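Local coordinates for protein WZI (Escherichia coli, PDB 2YNK) that binds carbohydrate as an outer-membrane beta-barrel lectin and takes part in group 1 capsule assembly on the cell surface, at residues N140-Q150 with P168-E178; Y353-G364 with N397-P405. One frame throughout, in Å; residues are numbered along the deposited sequence.

Contact 1: N140-Q150 with P168-E178; sequences NQWLSFGQVPQ and PMTGFLMQRAE. With OCT (N-octane), chain B.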
loop_
_atom_site.group_PDB
_atom_site.type_symbol
_atom_site.label_atom_id
_atom_site.label_comp_id
_atom_site.label_asym_id
_atom_site.label_seq_id
_atom_site.Cartn_x
_atom_site.Cartn_y
_atom_site.Cartn_z
ATOM N N ASN A 140 8.475 23.055 -0.784
ATOM C CA ASN A 140 8.384 21.752 -1.463
ATOM C C ASN A 140 8.140 20.526 -0.536
ATOM O O ASN A 140 8.231 19.374 -0.979
ATOM C CB ASN A 140 9.621 21.510 -2.341
ATOM C CG ASN A 140 9.361 20.496 -3.441
ATOM O OD1 ASN A 140 8.329 20.554 -4.104
ATOM N ND2 ASN A 140 10.289 19.549 -3.629
ATOM N N GLN A 141 7.822 20.775 0.734
ATOM C CA GLN A 141 7.505 19.695 1.664
ATOM C C GLN A 141 6.022 19.707 2.000
ATOM O O GLN A 141 5.434 20.764 2.226
ATOM C CB GLN A 141 8.343 19.783 2.947
ATOM C CG GLN A 141 9.820 20.086 2.738
ATOM C CD GLN A 141 10.434 19.324 1.574
ATOM O OE1 GLN A 141 10.313 18.104 1.481
ATOM N NE2 GLN A 141 11.100 20.046 0.678
ATOM N N TRP A 142 5.428 18.521 2.012
ATOM C CA TRP A 142 4.057 18.336 2.473
ATOM C C TRP A 142 4.026 17.883 3.917
ATOM O O TRP A 142 4.603 16.847 4.259
ATOM C CB TRP A 142 3.365 17.289 1.624
ATOM C CG TRP A 142 2.756 17.821 0.368
ATOM C CD1 TRP A 142 3.135 17.555 -0.940
ATOM C CD2 TRP A 142 1.604 18.714 0.263
ATOM N NE1 TRP A 142 2.313 18.206 -1.824
ATOM C CE2 TRP A 142 1.381 18.927 -1.166
ATOM C CE3 TRP A 142 0.770 19.333 1.174
ATOM C CZ2 TRP A 142 0.362 19.732 -1.634
ATOM C CZ3 TRP A 142 -0.253 20.150 0.690
ATOM C CH2 TRP A 142 -0.454 20.339 -0.686
ATOM N N LEU A 143 3.356 18.660 4.764
ATOM C CA LEU A 143 3.150 18.298 6.157
ATOM C C LEU A 143 1.693 17.940 6.344
ATOM O O LEU A 143 0.811 18.711 5.967
ATOM C CB LEU A 143 3.521 19.450 7.090
ATOM C CG LEU A 143 3.380 19.159 8.595
ATOM C CD1 LEU A 143 4.120 17.888 8.999
ATOM C CD2 LEU A 143 3.866 20.355 9.407
ATOM N N SER A 144 1.447 16.782 6.945
ATOM C CA SER A 144 0.104 16.230 7.026
ATOM C C SER A 144 -0.295 15.790 8.442
ATOM O O SER A 144 0.533 15.284 9.192
ATOM C CB SER A 144 0.038 15.028 6.109
ATOM O OG SER A 144 -1.263 14.494 6.131
ATOM N N PHE A 145 -1.559 15.982 8.802
ATOM C CA PHE A 145 -2.098 15.389 10.023
ATOM C C PHE A 145 -3.403 14.689 9.715
ATOM O O PHE A 145 -4.227 15.212 8.968
ATOM C CB PHE A 145 -2.336 16.416 11.133
ATOM C CG PHE A 145 -2.839 15.794 12.412
ATOM C CD1 PHE A 145 -1.960 15.196 13.302
ATOM C CD2 PHE A 145 -4.198 15.758 12.703
ATOM C CE1 PHE A 145 -2.425 14.594 14.467
ATOM C CE2 PHE A 145 -4.665 15.162 13.858
ATOM C CZ PHE A 145 -3.778 14.580 14.741
ATOM N N GLY A 146 -3.587 13.514 10.316
ATOM C CA GLY A 146 -4.793 12.718 10.112
ATOM C C GLY A 146 -4.563 11.229 10.270
ATOM O O GLY A 146 -3.627 10.794 10.951
ATOM N N GLN A 147 -5.431 10.446 9.639
ATOM C CA GLN A 147 -5.276 9.004 9.603
ATOM C C GLN A 147 -5.014 8.616 8.175
ATOM O O GLN A 147 -5.929 8.164 7.477
ATOM C CB GLN A 147 -6.524 8.298 10.139
ATOM C CG GLN A 147 -6.680 8.450 11.640
ATOM C CD GLN A 147 -7.885 7.733 12.213
ATOM O OE1 GLN A 147 -8.854 7.432 11.513
ATOM N NE2 GLN A 147 -7.836 7.466 13.510
ATOM N N VAL A 148 -3.765 8.804 7.739
ATOM C CA VAL A 148 -3.397 8.545 6.344
ATOM C C VAL A 148 -2.731 7.179 6.195
ATOM O O VAL A 148 -1.718 6.918 6.846
ATOM C CB VAL A 148 -2.438 9.624 5.781
ATOM C CG1 VAL A 148 -2.026 9.279 4.352
ATOM C CG2 VAL A 148 -3.086 10.991 5.853
ATOM N N PRO A 149 -3.285 6.311 5.327
ATOM C CA PRO A 149 -2.595 5.061 5.024
ATOM C C PRO A 149 -1.337 5.278 4.195
ATOM O O PRO A 149 -1.259 6.244 3.395
ATOM C CB PRO A 149 -3.630 4.273 4.213
ATOM C CG PRO A 149 -4.498 5.309 3.603
ATOM C CD PRO A 149 -4.577 6.405 4.624
ATOM N N GLN A 150 -0.376 4.371 4.378
ATOM C CA GLN A 150 0.871 4.387 3.609
ATOM C C GLN A 150 1.049 3.086 2.840
ATOM O O GLN A 150 0.291 2.112 3.036
ATOM C CB GLN A 150 2.070 4.571 4.540
ATOM C CG GLN A 150 2.166 5.927 5.215
ATOM C CD GLN A 150 2.880 5.849 6.553
ATOM O OE1 GLN A 150 2.415 5.182 7.491
ATOM N NE2 GLN A 150 4.006 6.546 6.658
ATOM N N PRO A 168 -5.702 2.768 9.342
ATOM C CA PRO A 168 -4.660 3.784 9.328
ATOM C C PRO A 168 -4.592 4.496 10.676
ATOM O O PRO A 168 -5.622 4.638 11.351
ATOM C CB PRO A 168 -5.097 4.732 8.206
ATOM C CG PRO A 168 -6.569 4.527 8.079
ATOM C CD PRO A 168 -6.808 3.093 8.422
HETATM N N MSE A 169 -3.392 4.926 11.061
HETATM C CA MSE A 169 -3.157 5.454 12.393
HETATM C C MSE A 169 -3.075 6.933 12.362
HETATM O O MSE A 169 -2.636 7.528 11.369
HETATM C CB MSE A 169 -1.842 4.939 12.944
HETATM C CG MSE A 169 -1.767 3.421 12.864
HETATM SE SE MSE A 169 -0.011 2.853 13.548
HETATM C CE MSE A 169 1.032 3.279 11.918
ATOM N N THR A 170 -3.457 7.546 13.477
ATOM C CA THR A 170 -3.468 8.992 13.603
ATOM C C THR A 170 -2.071 9.505 13.853
ATOM O O THR A 170 -1.387 9.032 14.771
ATOM C CB THR A 170 -4.391 9.442 14.732
ATOM O OG1 THR A 170 -5.744 9.311 14.289
ATOM C CG2 THR A 170 -4.129 10.885 15.117
ATOM N N GLY A 171 -1.647 10.466 13.029
ATOM C CA GLY A 171 -0.301 10.998 13.130
ATOM C C GLY A 171 0.089 12.059 12.122
ATOM O O GLY A 171 -0.739 12.562 11.348
ATOM N N PHE A 172 1.375 12.401 12.169
ATOM C CA PHE A 172 1.984 13.388 11.293
ATOM C C PHE A 172 2.783 12.684 10.203
ATOM O O PHE A 172 3.342 11.609 10.423
ATOM C CB PHE A 172 2.889 14.317 12.099
ATOM C CG PHE A 172 2.143 15.187 13.067
ATOM C CD1 PHE A 172 1.662 16.427 12.677
ATOM C CD2 PHE A 172 1.898 14.758 14.362
ATOM C CE1 PHE A 172 0.961 17.230 13.557
ATOM C CE2 PHE A 172 1.198 15.556 15.249
ATOM C CZ PHE A 172 0.735 16.798 14.844
ATOM N N LEU A 173 2.825 13.290 9.025
ATOM C CA LEU A 173 3.519 12.708 7.883
ATOM C C LEU A 173 4.129 13.818 7.013
ATOM O O LEU A 173 3.525 14.873 6.837
ATOM C CB LEU A 173 2.540 11.845 7.077
ATOM C CG LEU A 173 3.108 10.954 5.973
ATOM C CD1 LEU A 173 2.148 9.800 5.735
ATOM C CD2 LEU A 173 3.374 11.728 4.682
HETATM N N MSE A 174 5.331 13.574 6.499
HETATM C CA MSE A 174 6.063 14.581 5.749
HETATM C C MSE A 174 6.757 13.971 4.569
HETATM O O MSE A 174 7.280 12.863 4.663
HETATM C CB MSE A 174 7.047 15.306 6.657
HETATM C CG MSE A 174 6.992 16.801 6.352
HETATM SE SE MSE A 174 8.306 17.805 7.428
HETATM C CE MSE A 174 9.271 18.770 6.002
ATOM N N GLN A 175 6.766 14.717 3.459
ATOM C CA GLN A 175 7.238 14.252 2.145
ATOM C C GLN A 175 7.722 15.388 1.253
ATOM O O GLN A 175 7.321 16.529 1.440
ATOM C CB GLN A 175 6.081 13.630 1.384
ATOM C CG GLN A 175 5.784 12.214 1.758
ATOM C CD GLN A 175 4.695 11.620 0.909
ATOM O OE1 GLN A 175 4.338 10.456 1.095
ATOM N NE2 GLN A 175 4.162 12.403 -0.031
ATOM N N ARG A 176 8.517 15.064 0.237
ATOM C CA ARG A 176 8.759 16.026 -0.836
ATOM C C ARG A 176 7.495 16.147 -1.675
ATOM O O ARG A 176 6.745 15.182 -1.801
ATOM C CB ARG A 176 9.909 15.591 -1.746
ATOM C CG ARG A 176 11.261 15.480 -1.064
ATOM C CD ARG A 176 12.343 15.193 -2.093
ATOM N NE ARG A 176 12.799 16.405 -2.778
ATOM C CZ ARG A 176 13.569 16.420 -3.865
ATOM N NH1 ARG A 176 13.971 15.296 -4.444
ATOM N NH2 ARG A 176 13.925 17.581 -4.392
ATOM N N ALA A 177 7.259 17.325 -2.248
ATOM C CA ALA A 177 6.170 17.493 -3.219
ATOM C C ALA A 177 6.696 17.045 -4.573
ATOM O O ALA A 177 6.365 15.957 -5.034
ATOM C CB ALA A 177 5.680 18.931 -3.256
ATOM N N GLU A 178 7.538 17.868 -5.197
ATOM C CA GLU A 178 8.261 17.449 -6.398
ATOM C C GLU A 178 9.537 16.749 -5.969
ATOM O O GLU A 178 10.164 17.153 -4.987
ATOM C CB GLU A 178 8.585 18.634 -7.295
ATOM C CG GLU A 178 7.458 18.996 -8.241
ATOM C CD GLU A 178 7.844 20.098 -9.207
ATOM O OE1 GLU A 178 8.895 19.979 -9.876
ATOM O OE2 GLU A 178 7.091 21.087 -9.301
HETATM C C1 OCT B . -8.876 17.159 9.109
HETATM C C2 OCT B . -8.321 16.483 10.347
HETATM C C3 OCT B . -8.781 15.027 10.447
HETATM C C4 OCT B . -8.232 14.347 11.706
HETATM C C5 OCT B . -8.944 13.028 12.004
HETATM C C6 OCT B . -8.231 12.235 13.108
HETATM C C7 OCT B . -9.095 11.931 14.343
HETATM C C8 OCT B . -8.907 10.517 14.872
HETATM O O HOH W 1 12.815 19.512 -1.831
#

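Contact 2: Y353-G364 with N397-P405; sequences YQQGYPLGDAMG and NQSINKAFP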
loop_
_atom_site.group_PDB
_atom_site.type_symbol
_atom_site.label_atom_id
_atom_site.label_comp_id
_atom_site.label_asym_id
_atom_site.label_seq_id
_atom_site.Cartn_x
_atom_site.Cartn_y
_atom_site.Cartn_z
ATOM N N TYR A 353 1.185 -5.365 15.174
ATOM C CA TYR A 353 -0.214 -5.427 14.746
ATOM C C TYR A 353 -1.037 -4.367 15.470
ATOM O O TYR A 353 -0.865 -4.172 16.674
ATOM C CB TYR A 353 -0.851 -6.769 15.107
ATOM C CG TYR A 353 -0.218 -7.986 14.498
ATOM C CD1 TYR A 353 0.957 -8.504 15.013
ATOM C CD2 TYR A 353 -0.817 -8.650 13.446
ATOM C CE1 TYR A 353 1.541 -9.642 14.481
ATOM C CE2 TYR A 353 -0.246 -9.790 12.900
ATOM C CZ TYR A 353 0.937 -10.284 13.427
ATOM O OH TYR A 353 1.532 -11.403 12.897
ATOM N N GLN A 354 -1.943 -3.706 14.745
ATOM C CA GLN A 354 -2.945 -2.865 15.372
ATOM C C GLN A 354 -4.276 -3.555 15.242
ATOM O O GLN A 354 -4.653 -3.947 14.137
ATOM C CB GLN A 354 -3.034 -1.514 14.696
ATOM C CG GLN A 354 -3.996 -0.579 15.402
ATOM C CD GLN A 354 -4.083 0.764 14.750
ATOM O OE1 GLN A 354 -3.596 1.751 15.288
ATOM N NE2 GLN A 354 -4.701 0.812 13.586
ATOM N N GLN A 355 -4.976 -3.702 16.372
ATOM C CA GLN A 355 -6.276 -4.366 16.428
ATOM C C GLN A 355 -6.243 -5.717 15.745
ATOM O O GLN A 355 -7.192 -6.122 15.072
ATOM C CB GLN A 355 -7.360 -3.465 15.855
ATOM C CG GLN A 355 -7.452 -2.160 16.629
ATOM C CD GLN A 355 -8.317 -1.117 15.973
ATOM O OE1 GLN A 355 -8.089 -0.736 14.822
ATOM N NE2 GLN A 355 -9.295 -0.610 16.718
ATOM N N GLY A 356 -5.131 -6.416 15.935
ATOM C CA GLY A 356 -4.963 -7.767 15.427
ATOM C C GLY A 356 -4.483 -7.806 13.998
ATOM O O GLY A 356 -4.009 -8.841 13.516
ATOM N N TYR A 357 -4.609 -6.676 13.308
ATOM C CA TYR A 357 -4.292 -6.629 11.900
ATOM C C TYR A 357 -2.883 -6.082 11.712
ATOM O O TYR A 357 -2.486 -5.105 12.362
ATOM C CB TYR A 357 -5.377 -5.890 11.136
ATOM C CG TYR A 357 -6.531 -6.828 10.797
ATOM C CD1 TYR A 357 -7.309 -7.394 11.805
ATOM C CD2 TYR A 357 -6.801 -7.198 9.478
ATOM C CE1 TYR A 357 -8.333 -8.278 11.513
ATOM C CE2 TYR A 357 -7.828 -8.077 9.178
ATOM C CZ TYR A 357 -8.594 -8.616 10.204
ATOM O OH TYR A 357 -9.624 -9.491 9.919
ATOM N N PRO A 358 -2.091 -6.778 10.884
ATOM C CA PRO A 358 -0.683 -6.469 10.709
ATOM C C PRO A 358 -0.433 -5.088 10.093
ATOM O O PRO A 358 -1.139 -4.695 9.180
ATOM C CB PRO A 358 -0.208 -7.566 9.752
ATOM C CG PRO A 358 -1.422 -7.948 8.993
ATOM C CD PRO A 358 -2.517 -7.882 10.004
ATOM N N LEU A 359 0.547 -4.381 10.648
ATOM C CA LEU A 359 1.086 -3.154 10.101
ATOM C C LEU A 359 2.048 -3.456 8.933
ATOM O O LEU A 359 2.435 -2.564 8.184
ATOM C CB LEU A 359 1.846 -2.381 11.190
ATOM C CG LEU A 359 1.112 -1.326 12.011
ATOM C CD1 LEU A 359 0.013 -1.950 12.854
ATOM C CD2 LEU A 359 2.111 -0.590 12.891
ATOM N N GLY A 360 2.453 -4.715 8.816
ATOM C CA GLY A 360 3.318 -5.156 7.742
ATOM C C GLY A 360 2.495 -5.881 6.714
ATOM O O GLY A 360 1.493 -5.354 6.253
ATOM N N ASP A 361 2.911 -7.093 6.363
ATOM C CA ASP A 361 2.284 -7.842 5.274
ATOM C C ASP A 361 0.902 -8.372 5.656
ATOM O O ASP A 361 0.675 -8.767 6.793
ATOM C CB ASP A 361 3.194 -9.006 4.853
ATOM C CG ASP A 361 2.854 -9.562 3.472
ATOM O OD1 ASP A 361 1.906 -9.068 2.800
ATOM O OD2 ASP A 361 3.556 -10.509 3.060
ATOM N N ALA A 362 -0.005 -8.417 4.684
ATOM C CA ALA A 362 -1.403 -8.810 4.930
ATOM C C ALA A 362 -1.564 -10.156 5.682
ATOM O O ALA A 362 -2.518 -10.330 6.432
ATOM C CB ALA A 362 -2.185 -8.825 3.621
HETATM N N MSE A 363 -0.634 -11.082 5.459
HETATM C CA MSE A 363 -0.626 -12.417 6.083
HETATM C C MSE A 363 -0.383 -12.454 7.569
HETATM O O MSE A 363 -0.943 -13.287 8.285
HETATM C CB MSE A 363 0.585 -13.185 5.563
HETATM C CG MSE A 363 0.243 -14.081 4.402
HETATM SE SE MSE A 363 1.885 -14.956 3.756
HETATM C CE MSE A 363 3.287 -13.600 4.049
ATOM N N GLY A 364 0.497 -11.577 8.035
ATOM C CA GLY A 364 1.051 -11.683 9.373
ATOM C C GLY A 364 2.392 -12.364 9.268
ATOM O O GLY A 364 2.937 -12.513 8.176
ATOM N N ASN A 397 -0.194 -20.747 15.212
ATOM C CA ASN A 397 -1.501 -20.328 15.745
ATOM C C ASN A 397 -1.419 -19.191 16.761
ATOM O O ASN A 397 -2.035 -19.246 17.819
ATOM C CB ASN A 397 -2.259 -21.520 16.329
ATOM C CG ASN A 397 -2.640 -22.537 15.276
ATOM O OD1 ASN A 397 -3.766 -22.557 14.794
ATOM N ND2 ASN A 397 -1.698 -23.382 14.904
ATOM N N GLN A 398 -0.662 -18.160 16.404
ATOM C CA GLN A 398 -0.439 -16.997 17.255
ATOM C C GLN A 398 -1.713 -16.173 17.393
ATOM O O GLN A 398 -2.289 -15.736 16.395
ATOM C CB GLN A 398 0.662 -16.092 16.669
ATOM C CG GLN A 398 1.976 -16.789 16.338
ATOM C CD GLN A 398 2.990 -15.891 15.658
ATOM O OE1 GLN A 398 2.655 -15.070 14.788
ATOM N NE2 GLN A 398 4.248 -16.051 16.035
ATOM N N SER A 399 -2.135 -15.949 18.637
ATOM C CA SER A 399 -3.270 -15.074 18.930
ATOM C C SER A 399 -3.074 -13.611 18.459
ATOM O O SER A 399 -4.045 -12.929 18.143
ATOM C CB SER A 399 -3.533 -15.078 20.422
ATOM O OG SER A 399 -2.391 -14.592 21.117
ATOM N N ILE A 400 -1.840 -13.122 18.404
ATOM C CA ILE A 400 -1.634 -11.704 18.114
ATOM C C ILE A 400 -2.103 -11.286 16.694
ATOM O O ILE A 400 -2.296 -10.099 16.417
ATOM C CB ILE A 400 -0.173 -11.269 18.376
ATOM C CG1 ILE A 400 0.805 -11.850 17.327
ATOM C CG2 ILE A 400 0.232 -11.662 19.790
ATOM C CD1 ILE A 400 2.209 -11.275 17.412
ATOM N N ASN A 401 -2.309 -12.281 15.829
ATOM C CA ASN A 401 -2.772 -12.084 14.470
ATOM C C ASN A 401 -4.227 -12.515 14.290
ATOM O O ASN A 401 -4.502 -13.677 14.012
ATOM C CB ASN A 401 -1.867 -12.879 13.520
ATOM C CG ASN A 401 -2.274 -12.750 12.056
ATOM O OD1 ASN A 401 -3.228 -12.042 11.716
ATOM N ND2 ASN A 401 -1.545 -13.441 11.182
ATOM N N LYS A 402 -5.143 -11.559 14.406
ATOM C CA LYS A 402 -6.566 -11.792 14.145
ATOM C C LYS A 402 -6.940 -11.880 12.649
ATOM O O LYS A 402 -8.039 -12.319 12.314
ATOM C CB LYS A 402 -7.410 -10.702 14.829
ATOM C CG LYS A 402 -7.464 -10.823 16.351
ATOM C CD LYS A 402 -8.082 -9.605 17.039
ATOM C CE LYS A 402 -9.459 -9.197 16.485
ATOM N NZ LYS A 402 -9.421 -8.197 15.363
ATOM N N ALA A 403 -6.058 -11.449 11.750
ATOM C CA ALA A 403 -6.302 -11.604 10.312
ATOM C C ALA A 403 -6.314 -13.083 9.952
ATOM O O ALA A 403 -7.192 -13.561 9.243
ATOM C CB ALA A 403 -5.231 -10.878 9.499
ATOM N N PHE A 404 -5.311 -13.808 10.423
ATOM C CA PHE A 404 -5.218 -15.233 10.155
ATOM C C PHE A 404 -4.922 -15.984 11.440
ATOM O O PHE A 404 -3.787 -16.356 11.697
ATOM C CB PHE A 404 -4.205 -15.470 9.053
ATOM C CG PHE A 404 -4.661 -14.916 7.750
ATOM C CD1 PHE A 404 -5.480 -15.669 6.923
ATOM C CD2 PHE A 404 -4.363 -13.598 7.392
ATOM C CE1 PHE A 404 -5.940 -15.145 5.726
ATOM C CE2 PHE A 404 -4.829 -13.068 6.207
ATOM C CZ PHE A 404 -5.617 -13.843 5.367
ATOM N N PRO A 405 -5.964 -16.180 12.265
ATOM C CA PRO A 405 -5.823 -16.735 13.611
ATOM C C PRO A 405 -5.222 -18.134 13.657
ATOM O O PRO A 405 -4.510 -18.442 14.602
ATOM C CB PRO A 405 -7.258 -16.754 14.139
ATOM C CG PRO A 405 -8.117 -16.727 12.920
ATOM C CD PRO A 405 -7.370 -15.875 11.954
#

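Contact 1: N140-Q150 with P168-E178
Trp142, Ser144 and Gly146 pair with Gln175, Leu173 and Gly171 through reciprocal backbone N-H...O bonds, so that strands 141-145 and 170-176 lie side by side as antiparallel neighbours in the wall of an outer-membrane beta-barrel, their axes 4.5 Å apart at closest approach and their directions 166° apart. The pair illustrates how a barrel wall sorts its side chains. Leu143, Phe145, Phe172 and Met174 share one face, consistent with the lipid-facing side, since a bound dodecane touches Leu143. Trp142, Ser144, Leu173 and Gln175 occupy the other, where the indole NE1 of Trp142 bonds to Glu35 and the amide of Gln175 to Gln196.

On the apolar face Phe145 presents an atom rather than a flat surface: its CD1 sits over the centre of the Phe172 ring, 3.5 Å from Phe172 CZ, with the ring planes inclined at 54°, an oblique aromatic pair. Phe145 gets there with CG swung anti to its backbone N (chi1 -178°), and its CZ also rests 3.7 Å from Thr170 CG2. Further along, the selenomethionine Met174 bends at its last torsion to lay CE against CB and CG of Gln141, while its CG lies 4.1 Å from Leu143 CD1.

Where the chain turns a corner at Gly146, the next side chain, Gln147, stretches out until its NE2 donates to Thr170 OG1 at 2.9 Å. Asn130 donates to Gln147 OE1, so both ends of this amide are held, beside the terminal carbon of a bound octane. At the other end of the pair, Asn140 grips the backbone of Glu178 twice: its OD1 accepts from Glu178 N at 3.0 Å, and its ND2 donates to Glu178 O at 2.8 Å, which fixes the rotation of the amide.

Contact 2: Y353-G364 with N397-P405
Tyr353 and Tyr357, on the two short strands of a beta-hairpin closed by a type I' turn from Gln354 to Tyr357, are the two rings against which the loop 397-405 is laid, and they are used differently. Tyr353 receives backbone over one face, with Ile400 O above the plane and offset toward the rim. Its CE1 meets Ile400 CD1, the two side chains crossing at about a right angle; Ile400 reaches the ring because CG1 sits between its backbone N and carbonyl carbon (chi1 71°). Asn401 comes in at CE2, which lies 3.5 Å from Asn401 CB, with ring and amide planes 34° apart. The phenol oxygen of Tyr353 is engaged beyond the contact, by Gly365 N.

Tyr357 instead offers its face to a methyl group: Ala403 CB stands 4.0 Å from the centroid of the Tyr357 ring and 19° off its normal, a CH-pi contact. Lys402 NZ lies at the edge of the same ring, its chain bent so that NZ donates to Gln355 O at 3.1 Å. Between the rings Gly356, lacking a side chain, lets Lys402 CB come within 3.9 Å of Gly356 CA.

Asn401 organises the loop itself. Its OD1 accepts from Phe404 N at 3.0 Å, forming an Asx motif, with the donor well above the carbonyl plane. That leaves ND2 facing the hairpin segment, where it donates to Met363 O at 3.0 Å. The same short turn brings up Phe404, whose ring edge meets Ala362 O, 3.6 Å from Phe404 CE2.

How the contacts relate
Contact 1 joins neighbouring strands of the barrel wall, whereas contact 2 ties together two connections between strands, the second of which links strands 383-393 and 408-422. Their centres are 24 Å apart, yet the two meet: CG of Met169 packs 3.5 Å from Gln354 OE1, and its selenium reaches Leu359 CD2 at 4.1 Å. Arg162 offers a second bridge, bonding to Gln150 in contact 1 and to the backbone of Leu359 in contact 2, besides touching Met169. The two differ in their distance from bound hydrocarbon: octane lies directly against contact 1, while the Gln355 side chain of contact 2 comes no nearer than about 11 Å to the same molecule (nearest atoms).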